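Local coordinates for putative cell invasion protein with MAC/Perforin domain (Bacteroides thetaiotaomicron VPI-5482, PDB 3KK7), which belongs to the membrane-attack complex/perforin family and may act in cell invasion, though its function in this gut symbiont is not established, at residues G270-E282 with I313-Q325. Residues are numbered along the deposited sequence; the frame is centred on the assembly and turned at random.
Sequences GNLSIGTKRENSE and ITNYSIDLTPWLQ
Ile274 and Ile318 form the hydrogen-bonded pair of a short antiparallel pairing that makes strand 318-319 an edge of a small three-stranded sheet, with 271-274 in the middle and 251-254 beyond it, within the MACPF region. Two backbone bonds join them, Ile274 N to Ile318 O at 3.1 Å and Ile318 N to Ile274 O at 3.0 Å. Their side chains lie alongside each other, pointing the same way, with Ile274 CG2 against Ile318 CB. This face turns to the large MACPF sheet, where Ile274 meets Ala224 and Ile295 and Ile318 rests on Tyr293. Leu272 loses more surface to the other segment than any other residue here: CG anti to the backbone N (chi1 179°) brings CD2 into the hollow between Leu320 CB and the edge of the Trp323 ring, 3.9 Å from Trp323 CZ3, while Leu324 CD2 closes in on Leu272 CB. Trp323 NE1 is tied to Gly299 O. At the other end Gly275, with no side chain, lets Ile313 CD1 and Ser317 OG close in on its CA, 3.8 and 3.6 Å away. Next to it, Thr276 N bonds to Ile313 O at 3.1 Å, and the methyl of Thr314 sits against the hydroxyls of Thr276 and Ser281, which are hydrogen-bonded to each other. Where the strand gives way to helix 321-326, Leu320 at the N-cap donates its N-H to Leu272 O, and Thr321 OG1 bridges the segments: it accepts from Leu272 N and donates to the syn side of Asp319 OD1, 2.7 Å from Thr321 OG1 and 18° out of the carboxylate plane.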
loop_
_atom_site.group_PDB
_atom_site.type_symbol
_atom_site.label_atom_id
_atom_site.label_comp_id
_atom_site.label_asym_id
_atom_site.label_seq_id
_atom_site.Cartn_x
_atom_site.Cartn_y
_atom_site.Cartn_z
ATOM N N GLY A 270 8.673 10.573 -38.485
ATOM C CA GLY A 270 9.793 9.825 -37.902
ATOM C C GLY A 270 9.669 8.309 -38.069
ATOM O O GLY A 270 8.562 7.791 -38.213
ATOM N N ASN A 271 10.801 7.604 -38.071
ATOM C CA ASN A 271 10.830 6.148 -38.202
ATOM C C ASN A 271 11.340 5.564 -36.914
ATOM O O ASN A 271 12.292 6.077 -36.339
ATOM C CB ASN A 271 11.751 5.707 -39.343
ATOM C CG ASN A 271 10.999 5.432 -40.647
ATOM O OD1 ASN A 271 10.930 4.272 -41.094
ATOM N ND2 ASN A 271 10.445 6.479 -41.265
ATOM N N LEU A 272 10.705 4.499 -36.450
ATOM C CA LEU A 272 11.111 3.852 -35.205
ATOM C C LEU A 272 11.211 2.324 -35.379
ATOM O O LEU A 272 10.288 1.670 -35.880
ATOM C CB LEU A 272 10.145 4.219 -34.064
ATOM C CG LEU A 272 10.435 3.587 -32.696
ATOM C CD1 LEU A 272 11.743 4.120 -32.166
ATOM C CD2 LEU A 272 9.303 3.822 -31.709
ATOM N N SER A 273 12.328 1.756 -34.959
ATOM C CA SER A 273 12.472 0.312 -35.026
ATOM C C SER A 273 13.400 -0.151 -33.960
ATOM O O SER A 273 14.299 0.586 -33.551
ATOM C CB SER A 273 13.013 -0.130 -36.377
ATOM O OG SER A 273 14.321 0.363 -36.586
ATOM N N ILE A 274 13.169 -1.382 -33.515
ATOM C CA ILE A 274 14.033 -2.044 -32.535
ATOM C C ILE A 274 14.630 -3.280 -33.216
ATOM O O ILE A 274 13.987 -3.870 -34.088
ATOM C CB ILE A 274 13.248 -2.415 -31.280
ATOM C CG1 ILE A 274 14.163 -2.924 -30.190
ATOM C CG2 ILE A 274 12.192 -3.456 -31.599
ATOM C CD1 ILE A 274 13.412 -3.115 -28.861
ATOM N N GLY A 275 15.851 -3.643 -32.823
ATOM C CA GLY A 275 16.600 -4.741 -33.438
ATOM C C GLY A 275 17.830 -4.190 -34.135
ATOM O O GLY A 275 17.838 -3.045 -34.562
ATOM N N THR A 276 18.888 -4.980 -34.227
ATOM C CA THR A 276 20.083 -4.572 -34.954
ATOM C C THR A 276 20.104 -5.289 -36.307
ATOM O O THR A 276 19.368 -6.255 -36.523
ATOM C CB THR A 276 21.347 -4.952 -34.174
ATOM O OG1 THR A 276 21.311 -6.349 -33.879
ATOM C CG2 THR A 276 21.423 -4.216 -32.886
ATOM N N LYS A 277 20.927 -4.804 -37.226
ATOM C CA LYS A 277 21.267 -5.574 -38.416
ATOM C C LYS A 277 22.714 -5.286 -38.711
ATOM O O LYS A 277 23.348 -4.468 -38.034
ATOM C CB LYS A 277 20.388 -5.215 -39.622
ATOM N N ARG A 278 23.238 -5.998 -39.692
ATOM C CA ARG A 278 24.554 -5.725 -40.265
ATOM C C ARG A 278 25.610 -5.172 -39.255
ATOM O O ARG A 278 25.960 -5.862 -38.298
ATOM C CB ARG A 278 24.385 -4.819 -41.513
ATOM N N GLU A 279 26.089 -3.934 -39.467
ATOM C CA GLU A 279 27.230 -3.369 -38.707
ATOM C C GLU A 279 26.950 -3.362 -37.219
ATOM O O GLU A 279 27.783 -3.826 -36.417
ATOM C CB GLU A 279 27.559 -1.953 -39.190
ATOM N N ASN A 280 25.756 -2.899 -36.851
ATOM C CA ASN A 280 25.367 -2.898 -35.435
ATOM C C ASN A 280 25.338 -4.273 -34.758
ATOM O O ASN A 280 25.410 -4.345 -33.522
ATOM C CB ASN A 280 24.025 -2.184 -35.213
ATOM C CG ASN A 280 24.165 -0.674 -35.214
ATOM O OD1 ASN A 280 24.726 -0.101 -36.132
ATOM N ND2 ASN A 280 23.657 -0.034 -34.189
ATOM N N SER A 281 25.228 -5.353 -35.532
ATOM C CA SER A 281 25.131 -6.678 -34.928
ATOM C C SER A 281 26.461 -7.131 -34.349
ATOM O O SER A 281 26.501 -7.739 -33.286
ATOM C CB SER A 281 24.535 -7.694 -35.900
ATOM O OG SER A 281 23.120 -7.487 -35.967
ATOM N N GLU A 282 27.547 -6.783 -35.030
ATOM C CA GLU A 282 28.902 -6.994 -34.513
ATOM C C GLU A 282 29.109 -6.315 -33.146
ATOM O O GLU A 282 29.719 -6.897 -32.254
ATOM C CB GLU A 282 29.909 -6.463 -35.521
ATOM C CG GLU A 282 31.314 -7.012 -35.385
ATOM C CD GLU A 282 31.976 -7.246 -36.759
ATOM O OE1 GLU A 282 31.342 -7.929 -37.619
ATOM O OE2 GLU A 282 33.117 -6.756 -36.974
ATOM N N ILE A 313 18.110 -10.295 -30.696
ATOM C CA ILE A 313 18.246 -8.911 -31.161
ATOM C C ILE A 313 18.844 -8.785 -32.565
ATOM O O ILE A 313 18.475 -7.875 -33.323
ATOM C CB ILE A 313 19.070 -8.069 -30.140
ATOM C CG1 ILE A 313 18.831 -6.566 -30.330
ATOM C CG2 ILE A 313 20.549 -8.422 -30.211
ATOM C CD1 ILE A 313 17.447 -6.104 -29.979
ATOM N N THR A 314 19.737 -9.702 -32.920
ATOM C CA THR A 314 20.379 -9.676 -34.223
ATOM C C THR A 314 19.584 -10.425 -35.309
ATOM O O THR A 314 19.916 -10.332 -36.479
ATOM C CB THR A 314 21.740 -10.344 -34.154
ATOM O OG1 THR A 314 21.564 -11.754 -33.969
ATOM C CG2 THR A 314 22.556 -9.791 -33.004
ATOM N N ASN A 315 18.564 -11.186 -34.922
ATOM C CA ASN A 315 17.814 -12.000 -35.866
ATOM C C ASN A 315 16.485 -11.378 -36.241
ATOM O O ASN A 315 16.042 -11.512 -37.380
ATOM C CB ASN A 315 17.567 -13.392 -35.286
ATOM C CG ASN A 315 17.015 -14.380 -36.326
ATOM O OD1 ASN A 315 17.597 -14.575 -37.422
ATOM N ND2 ASN A 315 15.910 -15.045 -35.962
ATOM N N TYR A 316 15.826 -10.707 -35.300
ATOM C CA TYR A 316 14.503 -10.208 -35.594
ATOM C C TYR A 316 14.319 -8.760 -35.198
ATOM O O TYR A 316 14.549 -8.372 -34.051
ATOM C CB TYR A 316 13.456 -11.103 -34.950
ATOM C CG TYR A 316 12.050 -10.767 -35.373
ATOM C CD1 TYR A 316 11.628 -10.976 -36.705
ATOM C CD2 TYR A 316 11.136 -10.237 -34.462
ATOM C CE1 TYR A 316 10.326 -10.670 -37.109
ATOM C CE2 TYR A 316 9.845 -9.908 -34.855
ATOM C CZ TYR A 316 9.443 -10.130 -36.181
ATOM O OH TYR A 316 8.167 -9.805 -36.569
ATOM N N SER A 317 13.892 -7.969 -36.177
ATOM C CA SER A 317 13.649 -6.547 -36.012
ATOM C C SER A 317 12.191 -6.255 -36.220
ATOM O O SER A 317 11.557 -6.860 -37.081
ATOM C CB SER A 317 14.448 -5.752 -37.040
ATOM O OG SER A 317 15.827 -5.903 -36.765
ATOM N N ILE A 318 11.689 -5.304 -35.441
ATOM C CA ILE A 318 10.318 -4.876 -35.501
ATOM C C ILE A 318 10.261 -3.404 -35.854
ATOM O O ILE A 318 10.929 -2.598 -35.211
ATOM C CB ILE A 318 9.652 -5.018 -34.154
ATOM C CG1 ILE A 318 9.882 -6.426 -33.585
ATOM C CG2 ILE A 318 8.166 -4.680 -34.286
ATOM C CD1 ILE A 318 9.317 -6.613 -32.150
ATOM N N ASP A 319 9.446 -3.067 -36.855
ATOM C CA ASP A 319 9.199 -1.693 -37.283
ATOM C C ASP A 319 8.047 -1.137 -36.450
ATOM O O ASP A 319 6.927 -1.634 -36.558
ATOM C CB ASP A 319 8.826 -1.681 -38.782
ATOM C CG ASP A 319 8.593 -0.274 -39.349
ATOM O OD1 ASP A 319 9.227 0.710 -38.891
ATOM O OD2 ASP A 319 7.777 -0.166 -40.292
ATOM N N LEU A 320 8.313 -0.130 -35.615
ATOM C CA LEU A 320 7.244 0.514 -34.871
ATOM C C LEU A 320 6.760 1.807 -35.559
ATOM O O LEU A 320 6.022 2.600 -34.952
ATOM C CB LEU A 320 7.666 0.782 -33.423
ATOM C CG LEU A 320 7.939 -0.488 -32.601
ATOM C CD1 LEU A 320 8.649 -0.152 -31.286
ATOM C CD2 LEU A 320 6.661 -1.265 -32.377
ATOM N N THR A 321 7.132 2.018 -36.823
ATOM C CA THR A 321 6.797 3.276 -37.468
ATOM C C THR A 321 5.282 3.521 -37.498
ATOM O O THR A 321 4.851 4.569 -37.066
ATOM C CB THR A 321 7.468 3.436 -38.846
ATOM O OG1 THR A 321 8.889 3.363 -38.669
ATOM C CG2 THR A 321 7.113 4.784 -39.479
ATOM N N PRO A 322 4.471 2.538 -37.936
ATOM C CA PRO A 322 3.011 2.741 -37.909
ATOM C C PRO A 322 2.497 3.078 -36.523
ATOM O O PRO A 322 1.644 3.966 -36.380
ATOM C CB PRO A 322 2.448 1.395 -38.371
ATOM C CG PRO A 322 3.551 0.802 -39.183
ATOM C CD PRO A 322 4.814 1.211 -38.464
ATOM N N TRP A 323 2.998 2.375 -35.509
ATOM C CA TRP A 323 2.587 2.663 -34.142
ATOM C C TRP A 323 2.973 4.101 -33.718
ATOM O O TRP A 323 2.173 4.818 -33.104
ATOM C CB TRP A 323 3.165 1.641 -33.165
ATOM C CG TRP A 323 2.931 2.013 -31.786
ATOM C CD1 TRP A 323 1.796 1.802 -31.051
ATOM C CD2 TRP A 323 3.840 2.700 -30.932
ATOM N NE1 TRP A 323 1.957 2.310 -29.780
ATOM C CE2 TRP A 323 3.208 2.861 -29.686
ATOM C CE3 TRP A 323 5.135 3.168 -31.092
ATOM C CZ2 TRP A 323 3.822 3.491 -28.620
ATOM C CZ3 TRP A 323 5.745 3.785 -30.037
ATOM C CH2 TRP A 323 5.090 3.942 -28.809
ATOM N N LEU A 324 4.184 4.526 -34.058
ATOM C CA LEU A 324 4.630 5.844 -33.673
ATOM C C LEU A 324 3.694 6.876 -34.275
ATOM O O LEU A 324 3.248 7.788 -33.590
ATOM C CB LEU A 324 6.066 6.093 -34.132
ATOM C CG LEU A 324 6.661 7.455 -33.752
ATOM C CD1 LEU A 324 6.817 7.566 -32.248
ATOM C CD2 LEU A 324 7.992 7.662 -34.447
ATOM N N GLN A 325 3.359 6.724 -35.549
ATOM C CA GLN A 325 2.525 7.716 -36.186
ATOM C C GLN A 325 1.042 7.563 -35.841
ATOM O O GLN A 325 0.253 8.438 -36.135
ATOM C CB GLN A 325 2.791 7.787 -37.689
ATOM C CG GLN A 325 2.461 6.570 -38.482
ATOM C CD GLN A 325 3.077 6.615 -39.887
ATOM O OE1 GLN A 325 4.217 7.069 -40.070
ATOM N NE2 GLN A 325 2.328 6.131 -40.883
#